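Local coordinates for nudix hydrolase domain-containing protein (Thermotoga maritima, PDB 3E57) that is of unknown function but, as a Nudix-family protein, probably hydrolyses a nucleoside diphosphate linked to another moiety, at residues Thr66-Pro71 and Arg153-Ala158; Asp79-Thr84 and Tyr99-Gly104. All coordinates share one frame; numbering follows the deposited sequence.

Contact 1: residues Thr66-Pro71 and Arg153-Ala158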
# COMPACT_ATOMS: atom_id res chain seq x y z
N THR B 66 5.63 -19.36 -2.39
CA THR B 66 6.10 -18.68 -3.59
C THR B 66 5.11 -17.59 -4.04
O THR B 66 3.92 -17.60 -3.67
CB THR B 66 6.31 -19.67 -4.76
OG1 THR B 66 5.11 -20.42 -4.98
CG2 THR B 66 7.47 -20.62 -4.46
N LYS B 67 5.63 -16.66 -4.83
CA LYS B 67 4.80 -15.64 -5.45
C LYS B 67 4.99 -15.70 -6.97
O LYS B 67 6.11 -15.76 -7.47
CB LYS B 67 5.12 -14.26 -4.87
CG LYS B 67 4.55 -14.11 -3.47
CD LYS B 67 4.76 -12.73 -2.85
CE LYS B 67 3.73 -12.45 -1.73
NZ LYS B 67 2.48 -11.75 -2.24
N GLN B 68 3.87 -15.71 -7.68
CA GLN B 68 3.84 -15.71 -9.13
C GLN B 68 4.10 -14.29 -9.62
O GLN B 68 3.40 -13.37 -9.21
CB GLN B 68 2.47 -16.19 -9.61
CG GLN B 68 2.14 -17.62 -9.15
CD GLN B 68 0.66 -17.90 -9.13
OE1 GLN B 68 -0.04 -17.68 -10.12
NE2 GLN B 68 0.16 -18.40 -8.01
N VAL B 69 5.10 -14.12 -10.47
CA VAL B 69 5.43 -12.80 -11.01
C VAL B 69 4.48 -12.43 -12.14
O VAL B 69 4.43 -13.10 -13.18
CB VAL B 69 6.87 -12.75 -11.49
CG1 VAL B 69 7.16 -11.42 -12.17
CG2 VAL B 69 7.81 -13.01 -10.32
N ILE B 70 3.72 -11.35 -11.92
CA ILE B 70 2.67 -10.90 -12.82
C ILE B 70 3.03 -9.51 -13.37
O ILE B 70 2.91 -8.51 -12.66
CB ILE B 70 1.31 -10.80 -12.08
CG1 ILE B 70 0.97 -12.11 -11.36
CG2 ILE B 70 0.19 -10.44 -13.06
CD1 ILE B 70 0.82 -13.30 -12.29
N PRO B 71 3.50 -9.45 -14.63
CA PRO B 71 3.56 -8.14 -15.27
C PRO B 71 2.16 -7.54 -15.33
O PRO B 71 1.21 -8.26 -15.62
CB PRO B 71 4.11 -8.45 -16.67
CG PRO B 71 3.83 -9.91 -16.88
CD PRO B 71 4.01 -10.51 -15.53
N ARG B 153 -2.24 -12.87 -2.23
CA ARG B 153 -1.13 -13.36 -1.41
C ARG B 153 -0.12 -14.23 -2.16
O ARG B 153 1.02 -14.39 -1.69
CB ARG B 153 -1.66 -14.09 -0.17
CG ARG B 153 -2.35 -13.18 0.81
CD ARG B 153 -2.67 -13.84 2.14
NE ARG B 153 -3.74 -14.84 2.08
CZ ARG B 153 -5.04 -14.61 2.26
NH1 ARG B 153 -5.50 -13.38 2.47
NH2 ARG B 153 -5.89 -15.63 2.21
N VAL B 154 -0.52 -14.79 -3.30
CA VAL B 154 0.38 -15.62 -4.11
C VAL B 154 0.85 -14.91 -5.38
O VAL B 154 1.51 -15.53 -6.21
CB VAL B 154 -0.26 -17.00 -4.46
CG1 VAL B 154 -0.72 -17.71 -3.19
CG2 VAL B 154 -1.42 -16.85 -5.43
N HIS B 155 0.53 -13.62 -5.53
CA HIS B 155 0.90 -12.85 -6.72
C HIS B 155 1.79 -11.67 -6.35
O HIS B 155 1.51 -10.96 -5.39
CB HIS B 155 -0.35 -12.29 -7.42
CG HIS B 155 -1.05 -13.28 -8.30
ND1 HIS B 155 -1.88 -12.89 -9.33
CD2 HIS B 155 -1.06 -14.63 -8.31
CE1 HIS B 155 -2.38 -13.96 -9.92
NE2 HIS B 155 -1.89 -15.03 -9.32
N LEU B 156 2.84 -11.46 -7.13
CA LEU B 156 3.67 -10.26 -7.03
C LEU B 156 3.51 -9.49 -8.33
O LEU B 156 3.87 -9.98 -9.39
CB LEU B 156 5.13 -10.65 -6.84
CG LEU B 156 6.15 -9.51 -6.85
CD1 LEU B 156 5.87 -8.59 -5.68
CD2 LEU B 156 7.57 -10.06 -6.79
N GLY B 157 2.98 -8.27 -8.24
CA GLY B 157 2.76 -7.46 -9.44
C GLY B 157 3.95 -6.60 -9.77
O GLY B 157 4.55 -6.00 -8.89
N ALA B 158 4.30 -6.54 -11.06
CA ALA B 158 5.31 -5.63 -11.56
C ALA B 158 4.54 -4.61 -12.37
O ALA B 158 4.08 -4.90 -13.48
CB ALA B 158 6.32 -6.36 -12.45

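Contact 2: residues Asp79-Thr84 and Tyr99-Gly104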
# COMPACT_ATOMS: atom_id res chain seq x y z
N ASP B 79 -3.75 11.68 -22.84
CA ASP B 79 -3.98 12.01 -21.44
C ASP B 79 -5.14 11.20 -20.88
O ASP B 79 -5.72 11.57 -19.87
CB ASP B 79 -4.21 13.52 -21.27
CG ASP B 79 -2.90 14.28 -21.03
OD1 ASP B 79 -1.93 13.70 -20.47
OD2 ASP B 79 -2.84 15.48 -21.39
N ARG B 80 -5.43 10.07 -21.52
CA ARG B 80 -6.50 9.17 -21.10
C ARG B 80 -5.93 7.83 -20.70
O ARG B 80 -4.90 7.41 -21.22
CB ARG B 80 -7.53 9.00 -22.21
CG ARG B 80 -8.32 10.25 -22.50
CD ARG B 80 -9.34 10.03 -23.59
NE ARG B 80 -10.22 11.20 -23.73
CZ ARG B 80 -11.50 11.26 -23.35
NH1 ARG B 80 -12.12 10.22 -22.79
NH2 ARG B 80 -12.18 12.39 -23.53
N VAL B 81 -6.61 7.16 -19.77
CA VAL B 81 -6.18 5.86 -19.27
C VAL B 81 -7.24 4.82 -19.62
O VAL B 81 -8.43 5.11 -19.58
CB VAL B 81 -5.93 5.89 -17.74
CG1 VAL B 81 -7.19 6.26 -16.97
CG2 VAL B 81 -5.39 4.54 -17.27
N LEU B 82 -6.78 3.61 -19.93
CA LEU B 82 -7.67 2.52 -20.31
C LEU B 82 -8.28 1.83 -19.08
O LEU B 82 -7.56 1.35 -18.22
CB LEU B 82 -6.92 1.50 -21.15
CG LEU B 82 -7.70 0.27 -21.63
CD1 LEU B 82 -8.75 0.67 -22.65
CD2 LEU B 82 -6.75 -0.78 -22.19
N ILE B 83 -9.61 1.81 -19.04
CA ILE B 83 -10.38 1.08 -18.04
C ILE B 83 -11.11 -0.02 -18.78
O ILE B 83 -11.65 0.21 -19.86
CB ILE B 83 -11.42 2.01 -17.39
CG1 ILE B 83 -10.72 3.12 -16.59
CG2 ILE B 83 -12.35 1.23 -16.49
CD1 ILE B 83 -10.10 2.67 -15.32
N THR B 84 -11.12 -1.23 -18.22
CA THR B 84 -11.83 -2.33 -18.84
C THR B 84 -12.82 -2.92 -17.85
O THR B 84 -12.71 -2.70 -16.64
CB THR B 84 -10.88 -3.44 -19.32
OG1 THR B 84 -10.10 -3.90 -18.21
CG2 THR B 84 -9.94 -2.93 -20.42
N TYR B 99 -14.99 -2.24 -12.65
CA TYR B 99 -14.03 -1.64 -13.56
C TYR B 99 -12.63 -2.07 -13.13
O TYR B 99 -12.34 -2.20 -11.93
CB TYR B 99 -14.13 -0.13 -13.52
CG TYR B 99 -15.45 0.46 -13.99
CD1 TYR B 99 -15.85 0.38 -15.32
CD2 TYR B 99 -16.26 1.15 -13.11
CE1 TYR B 99 -17.06 0.96 -15.75
CE2 TYR B 99 -17.45 1.73 -13.51
CZ TYR B 99 -17.85 1.63 -14.84
OH TYR B 99 -19.05 2.22 -15.21
N SER B 100 -11.76 -2.32 -14.09
CA SER B 100 -10.38 -2.69 -13.78
C SER B 100 -9.39 -1.79 -14.51
O SER B 100 -9.70 -1.22 -15.57
CB SER B 100 -10.16 -4.16 -14.09
OG SER B 100 -10.24 -4.37 -15.48
N LEU B 101 -8.21 -1.67 -13.92
CA LEU B 101 -7.15 -0.80 -14.39
C LEU B 101 -5.89 -1.65 -14.33
O LEU B 101 -5.41 -1.99 -13.23
CB LEU B 101 -6.97 0.40 -13.47
CG LEU B 101 -5.84 1.36 -13.84
CD1 LEU B 101 -6.23 2.14 -15.11
CD2 LEU B 101 -5.47 2.31 -12.71
N GLY B 102 -5.38 -2.00 -15.49
CA GLY B 102 -4.19 -2.82 -15.56
C GLY B 102 -4.48 -4.14 -16.22
O GLY B 102 -5.49 -4.78 -15.93
N ILE B 103 -3.58 -4.53 -17.12
CA ILE B 103 -3.67 -5.81 -17.82
C ILE B 103 -2.49 -6.66 -17.37
O ILE B 103 -1.34 -6.27 -17.53
CB ILE B 103 -3.62 -5.60 -19.33
CG1 ILE B 103 -4.75 -4.67 -19.78
CG2 ILE B 103 -3.73 -6.94 -20.06
CD1 ILE B 103 -4.50 -4.05 -21.12
N GLY B 104 -2.80 -7.79 -16.75
CA GLY B 104 -1.77 -8.66 -16.22
C GLY B 104 -1.86 -10.07 -16.75
O GLY B 104 -2.90 -10.50 -17.25
O HOH W 1 -7.07 -1.67 -18.05

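Contact 1: residues Thr66-Pro71 and Arg153-Ala158
Gln68 and Ile70 face His155 across a parallel strand pair, 66-71 with 155-158, in the mixed sheet of the Nudix fold. Four backbone hydrogen bonds form the ladder: Gln68 N gives to Val154 O (2.8 Å), then Leu156 N to Gln68 O, Ile70 N to Leu156 O and Ala158 N to Ile70 O. Gln68 CB lies 3.6 Å from Val154 O by the course of the strand; with CG beside the backbone N (chi1 -60°), CG too stays near that oxygen. Further out, Gln68 CD comes 3.8 Å from His155 CD2, the amide steeply turned to the imidazole with 70° between planes. At the end the amide divides: Gln68 NE2 meets Val154 CG2 at 3.4 Å, while OE1 accepts a hydrogen bond from His106 NE2, a residue whose ring also meets that of His155 at about a right angle. On the sheet face of Val69, Pro71 and Ala158 lies helix 115-130, which probably corresponds to the helix of the Nudix box. Lys67 reaches past the end of the pair, where its NZ bonds to Asn145 OD1 and, weakly, to Arg153 O (3.1 Å) and His155 O (3.4 Å), so several oxygens share the buried ammonium. Ile70 CG1 sits over one face of His155 in a CH-pi contact, 4.0 Å from the ring centroid.

Contact 2: residues Asp79-Thr84 and Tyr99-Gly104
Thr84 and Ser100 each set their hydroxyl between the backbone N and the carbonyl carbon (chi1 57° and 67°), and these rotations bring Thr84 OG1 to 2.8 Å from Ser100 OG, to which it donates. Beneath them the two residues form a single antiparallel, hydrogen-bonded bridge, with Thr84 N to Ser100 O at 3.0 Å and Ser100 N to Thr84 O at 2.7 Å. A valine in place of Thr84 would probably keep the backbone pair but leave Ser100 OG without its donor and freer to turn. Beyond the bridge the chains diverge, and a water takes over, donating to Leu82 O and accepting from Gly102 N, each at 3.1 Å. Apolar groups fill in alongside: Leu101 CD1 meets Ile83 CD1 at 3.9 Å and presses against Val81 CG2 at 3.3 Å, a tight fit, the two side chains crossing at about a right angle. Ile83 CG2 lies against Tyr99 CB (3.7 Å), and the Tyr99 ring packs edge-to-face with Phe188. Three direct hydrogen bonds, two of them backbone, and one water bridge thus tie loop to strand, while methyls supply apolar contact; the water satisfies backbone groups where direct pairing stops.

In the fold
Strand 66-77 joins the two contacts: its first half pairs in parallel with 155-158 in contact 1, and farther along it pairs antiparallel with both 80-85 and 103-104. The centres lie about 19 Å apart, on opposite sides of the chain's centre, and contact 2 is nested within the chain loop that contact 1 closes. They touch where Ile70 CG2 packs 4.1 Å from Gly104 CA. Just past Gly104 the chain reaches His106, the neighbour of Gln68 and His155, and then helix 115-130. As in other Nudix proteins, that helix probably carries the metal-binding site, with Pro71 against its Glu126, which places contact 1 close to the likely active site.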